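Local coordinates for enoyl-CoA hydratase/isomerase family protein (Mycobacterium tuberculosis, PDB 4FN7) that belongs to the crotonase superfamily and probably acts as an enoyl-CoA hydratase, adding water to the double bond of unsaturated acyl-CoA thioesters, at residues H117-H122 against E177-E182; V46-I51 against P93-M98. One frame throughout, in Å; residues are numbered along the deposited sequence. Where two conformers were deposited one is given.

Contact 1. Residues H117-H122 against E177-E182; sequences HRVAAH and EIALPE
His117 and Glu177 reach each other because both side chains leave the backbone alike, with CG anti to the backbone N (chi1 -173° and 177°). The Glu177 chain then runs on extended, so that its carboxylate arrives at the edge of the imidazole. The two residues belong to neighbouring parallel strands, 117-120 and 177-178, in the mixed sheet of a crotonase fold. The side-chain bond runs from His117 NE2 to Glu177 OE1 at 2.8 Å. The acceptor lies in the ring plane and offers its anti lone pair, on the side away from OE2, so one oxygen alone meets the N-H. Ring and carboxylate planes stand 58° apart. Both groups have second partners. His117 ND1 bonds Gln156 of a second subunit, and Glu177 OE2 forms a salt bridge with Arg187. The imidazole is thus gripped at both nitrogens, which fixes its rotation and joins strand 117-120 to the second subunit.

The backbones pair in parallel register, Val119 with Glu177 and Ala120 with Ile178. Glu177 N makes a weak bond to Arg118 O. Ala120 uses both its polar backbone atoms: N donates to Glu177 O at 3.0 Å, and O accepts from Ala179 N at 2.8 Å. Val119 stands on the same face as Glu177, and its CG1 packs on Ala179 CB at 3.9 Å. Ile178 emerges on the other face, with CG2 near the backbone N of His122. Further along, Ala121 CB touches Pro181 CG at 3.8 Å. There the chains separate, and a water bridges the gap, accepting from His122 N at 2.9 Å and donating to Ala179 O at 2.8 Å.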
# COMPACT_ATOMS: atom_id res chain seq x y z
N HIS A 117 2.83 15.97 -5.68
CA HIS A 117 4.26 15.68 -5.56
C HIS A 117 4.78 16.45 -4.36
O HIS A 117 4.45 17.63 -4.19
CB HIS A 117 5.00 16.11 -6.83
CG HIS A 117 6.44 15.70 -6.85
ND1 HIS A 117 6.85 14.39 -6.90
CD2 HIS A 117 7.58 16.44 -6.84
CE1 HIS A 117 8.17 14.33 -6.91
NE2 HIS A 117 8.64 15.57 -6.87
N ARG A 118 5.59 15.79 -3.54
CA ARG A 118 6.02 16.34 -2.26
C ARG A 118 7.53 16.22 -2.12
O ARG A 118 8.08 15.12 -2.17
CB ARG A 118 5.33 15.57 -1.12
CG ARG A 118 3.81 15.62 -1.20
CD ARG A 118 3.18 14.46 -0.44
NE ARG A 118 3.54 13.18 -1.04
CZ ARG A 118 3.24 12.00 -0.51
NH1 ARG A 118 2.60 11.92 0.65
NH2 ARG A 118 3.61 10.89 -1.14
N VAL A 119 8.20 17.36 -1.95
CA VAL A 119 9.66 17.41 -1.90
C VAL A 119 10.10 17.83 -0.51
O VAL A 119 9.56 18.80 0.02
CB VAL A 119 10.21 18.44 -2.92
CG1 VAL A 119 11.73 18.39 -2.95
CG2 VAL A 119 9.65 18.17 -4.30
N ALA A 120 11.07 17.12 0.07
CA ALA A 120 11.60 17.50 1.38
C ALA A 120 13.10 17.26 1.42
O ALA A 120 13.65 16.62 0.54
CB ALA A 120 10.91 16.70 2.48
N ALA A 121 13.75 17.79 2.45
CA ALA A 121 15.14 17.47 2.72
C ALA A 121 15.23 16.25 3.63
O ALA A 121 14.27 15.91 4.31
CB ALA A 121 15.86 18.66 3.35
N HIS A 122 16.39 15.61 3.62
CA HIS A 122 16.61 14.37 4.34
C HIS A 122 16.22 14.44 5.81
O HIS A 122 15.64 13.50 6.35
CB HIS A 122 18.08 13.94 4.24
CG HIS A 122 18.45 12.84 5.18
ND1 HIS A 122 19.06 13.07 6.40
CD2 HIS A 122 18.29 11.50 5.10
CE1 HIS A 122 19.26 11.92 7.02
NE2 HIS A 122 18.81 10.95 6.25
N GLU A 177 10.02 12.87 -2.99
CA GLU A 177 11.35 13.21 -3.47
C GLU A 177 12.15 13.88 -2.37
O GLU A 177 11.63 14.69 -1.60
CB GLU A 177 11.27 14.14 -4.69
CG GLU A 177 12.63 14.60 -5.21
CD GLU A 177 12.56 15.45 -6.48
OE1 GLU A 177 11.45 15.67 -7.01
OE2 GLU A 177 13.63 15.90 -6.95
N ILE A 178 13.43 13.54 -2.30
CA ILE A 178 14.35 14.18 -1.38
C ILE A 178 15.29 15.11 -2.14
O ILE A 178 15.81 14.74 -3.20
CB ILE A 178 15.18 13.13 -0.60
CG1 ILE A 178 14.24 12.12 0.07
CG2 ILE A 178 16.08 13.80 0.43
CD1 ILE A 178 14.96 10.91 0.66
N ALA A 179 15.50 16.31 -1.60
CA ALA A 179 16.41 17.28 -2.20
C ALA A 179 17.21 17.95 -1.09
O ALA A 179 16.83 17.88 0.07
CB ALA A 179 15.64 18.31 -3.01
N LEU A 180 18.33 18.58 -1.44
CA LEU A 180 19.10 19.32 -0.45
C LEU A 180 18.26 20.50 0.05
O LEU A 180 17.46 21.05 -0.71
CB LEU A 180 20.42 19.82 -1.05
CG LEU A 180 21.44 18.75 -1.38
CD1 LEU A 180 22.63 19.35 -2.13
CD2 LEU A 180 21.91 18.03 -0.11
N PRO A 181 18.43 20.88 1.32
CA PRO A 181 17.59 21.94 1.89
C PRO A 181 17.54 23.19 1.02
O PRO A 181 16.46 23.77 0.85
CB PRO A 181 18.27 22.24 3.22
CG PRO A 181 18.89 20.93 3.61
CD PRO A 181 19.35 20.30 2.31
N GLU A 182 18.68 23.59 0.46
CA GLU A 182 18.76 24.84 -0.29
C GLU A 182 18.10 24.77 -1.67
O GLU A 182 17.95 25.80 -2.34
CB GLU A 182 20.22 25.29 -0.43
CG GLU A 182 21.12 24.36 -1.25
CD GLU A 182 21.81 23.27 -0.43
OE1 GLU A 182 21.32 22.92 0.67
OE2 GLU A 182 22.86 22.77 -0.89
O HOH W 1 18.50 16.46 1.83

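Contact 2. Residues V46-I51 against P93-M98; sequences VGALVI and PKPVVM
Lys94 reaches along the start of segment 46-51 with its whole side chain. Its CB points toward that segment and lies 3.7 Å from Gly47 O. CG already lies near Val46 O, and the bend at chi2 (-67°) carries CD and CE along it. A second bend, at chi4, turns NZ onto that same oxygen. The bond from Lys94 NZ to Val46 O is 2.8 Å long, with the donor tilted 15° from the carbonyl plane. NZ also makes a salt bridge with Asp45, so the ammonium group is held by a backbone oxygen and a carboxylate together.

Past this clasp the segments become parallel beta strands. Leu49 N bonds Pro95 O at 2.9 Å, Val97 N bonds Leu49 O, and Ile51 N bonds Val97 O. Leu49, Ile51, Val96 and Met98 share one face. Leu49 CD1 meets Val96 CG2 at 4.2 Å. Met98 bends at chi2 (-68°) and lies beside Ile51, with SD 3.7 Å from Ile51 CB and CE 4.0 Å from Ile51 CD1. Val50 and Val97 occupy the opposite face.

These are inner strands of the crotonase sheet. Strand 13-18 flanks 48-52, and strand 117-120 flanks 96-100. Helix 184-195 packs on the face of Val50 and Val97, while helix 28-44 touches Val46 and Leu49.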
# COMPACT_ATOMS: atom_id res chain seq x y z
N VAL A 46 -3.69 29.39 -12.99
CA VAL A 46 -2.30 28.98 -13.14
C VAL A 46 -2.15 27.53 -13.58
O VAL A 46 -3.09 26.74 -13.47
CB VAL A 46 -1.50 29.22 -11.85
CG1 VAL A 46 -1.57 30.70 -11.45
CG2 VAL A 46 -2.01 28.33 -10.72
N GLY A 47 -0.98 27.18 -14.10
CA GLY A 47 -0.72 25.82 -14.55
C GLY A 47 -0.49 24.82 -13.42
O GLY A 47 -0.77 23.64 -13.58
N ALA A 48 0.04 25.30 -12.30
CA ALA A 48 0.31 24.45 -11.15
C ALA A 48 0.54 25.31 -9.91
O ALA A 48 0.82 26.51 -10.02
CB ALA A 48 1.51 23.55 -11.41
N LEU A 49 0.38 24.70 -8.74
CA LEU A 49 0.62 25.37 -7.47
C LEU A 49 1.85 24.79 -6.81
O LEU A 49 2.07 23.58 -6.87
CB LEU A 49 -0.52 25.14 -6.47
CG LEU A 49 -1.99 25.42 -6.73
CD1 LEU A 49 -2.74 25.29 -5.41
CD2 LEU A 49 -2.15 26.80 -7.30
N VAL A 50 2.61 25.66 -6.16
CA VAL A 50 3.63 25.25 -5.22
C VAL A 50 3.25 25.85 -3.87
O VAL A 50 2.99 27.04 -3.77
CB VAL A 50 5.01 25.77 -5.62
CG1 VAL A 50 6.03 25.48 -4.52
CG2 VAL A 50 5.44 25.16 -6.94
N ILE A 51 3.22 25.01 -2.85
CA ILE A 51 2.97 25.47 -1.49
C ILE A 51 4.20 25.17 -0.64
O ILE A 51 4.68 24.04 -0.61
CB ILE A 51 1.71 24.80 -0.88
CG1 ILE A 51 0.47 25.25 -1.65
CG2 ILE A 51 1.58 25.16 0.60
CD1 ILE A 51 -0.77 24.44 -1.34
N PRO A 93 -7.83 21.11 -9.51
CA PRO A 93 -7.74 20.70 -10.92
C PRO A 93 -6.37 20.92 -11.58
O PRO A 93 -6.20 20.55 -12.74
CB PRO A 93 -8.82 21.56 -11.61
CG PRO A 93 -8.96 22.73 -10.74
CD PRO A 93 -8.71 22.28 -9.33
N LYS A 94 -5.42 21.51 -10.86
CA LYS A 94 -4.07 21.70 -11.36
C LYS A 94 -3.11 20.91 -10.49
O LYS A 94 -3.40 20.66 -9.31
CB LYS A 94 -3.68 23.17 -11.31
CG LYS A 94 -4.74 24.13 -11.80
CD LYS A 94 -5.02 23.99 -13.29
CE LYS A 94 -6.15 24.92 -13.74
NZ LYS A 94 -5.84 26.34 -13.44
N PRO A 95 -1.95 20.53 -11.04
CA PRO A 95 -0.98 19.86 -10.18
C PRO A 95 -0.57 20.73 -8.99
O PRO A 95 -0.42 21.95 -9.13
CB PRO A 95 0.22 19.63 -11.11
CG PRO A 95 -0.39 19.55 -12.48
CD PRO A 95 -1.51 20.56 -12.45
N VAL A 96 -0.41 20.10 -7.83
CA VAL A 96 -0.04 20.77 -6.60
C VAL A 96 1.25 20.15 -6.10
O VAL A 96 1.32 18.94 -5.86
CB VAL A 96 -1.13 20.59 -5.52
CG1 VAL A 96 -0.70 21.23 -4.20
CG2 VAL A 96 -2.47 21.16 -6.00
N VAL A 97 2.27 20.98 -5.94
CA VAL A 97 3.57 20.50 -5.47
C VAL A 97 3.89 21.13 -4.13
O VAL A 97 3.84 22.34 -3.98
CB VAL A 97 4.70 20.82 -6.47
CG1 VAL A 97 6.02 20.23 -5.99
CG2 VAL A 97 4.35 20.27 -7.84
N MET A 98 4.20 20.28 -3.15
CA MET A 98 4.54 20.76 -1.82
C MET A 98 6.04 20.87 -1.66
O MET A 98 6.77 19.92 -1.92
CB MET A 98 3.99 19.80 -0.76
CG MET A 98 2.50 19.61 -0.80
SD MET A 98 1.64 21.11 -0.31
CE MET A 98 -0.07 20.57 -0.46

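Contact 2 closes before contact 1 opens along the chain, and their centres lie about 17 Å apart. Both belong to one mixed sheet, where strands 48-52, 96-100, 117-120 and 177-178 follow one another in parallel. Contact 2 is the buried interior pair; contact 1 reaches the outermost strand within this chain. They join directly, because strands 96-100 and 117-120 are neighbours: His117 O and Met98 N, 2.9 Å apart, probably form a hydrogen bond. Helix 184-195 packs against both: Arg187 meets contact 1, Ala188 and Ala192 meet contact 2, and Phe195 touches His117 and Pro95. The sheet thus links the core of the crotonase fold to the contacts with the second subunit.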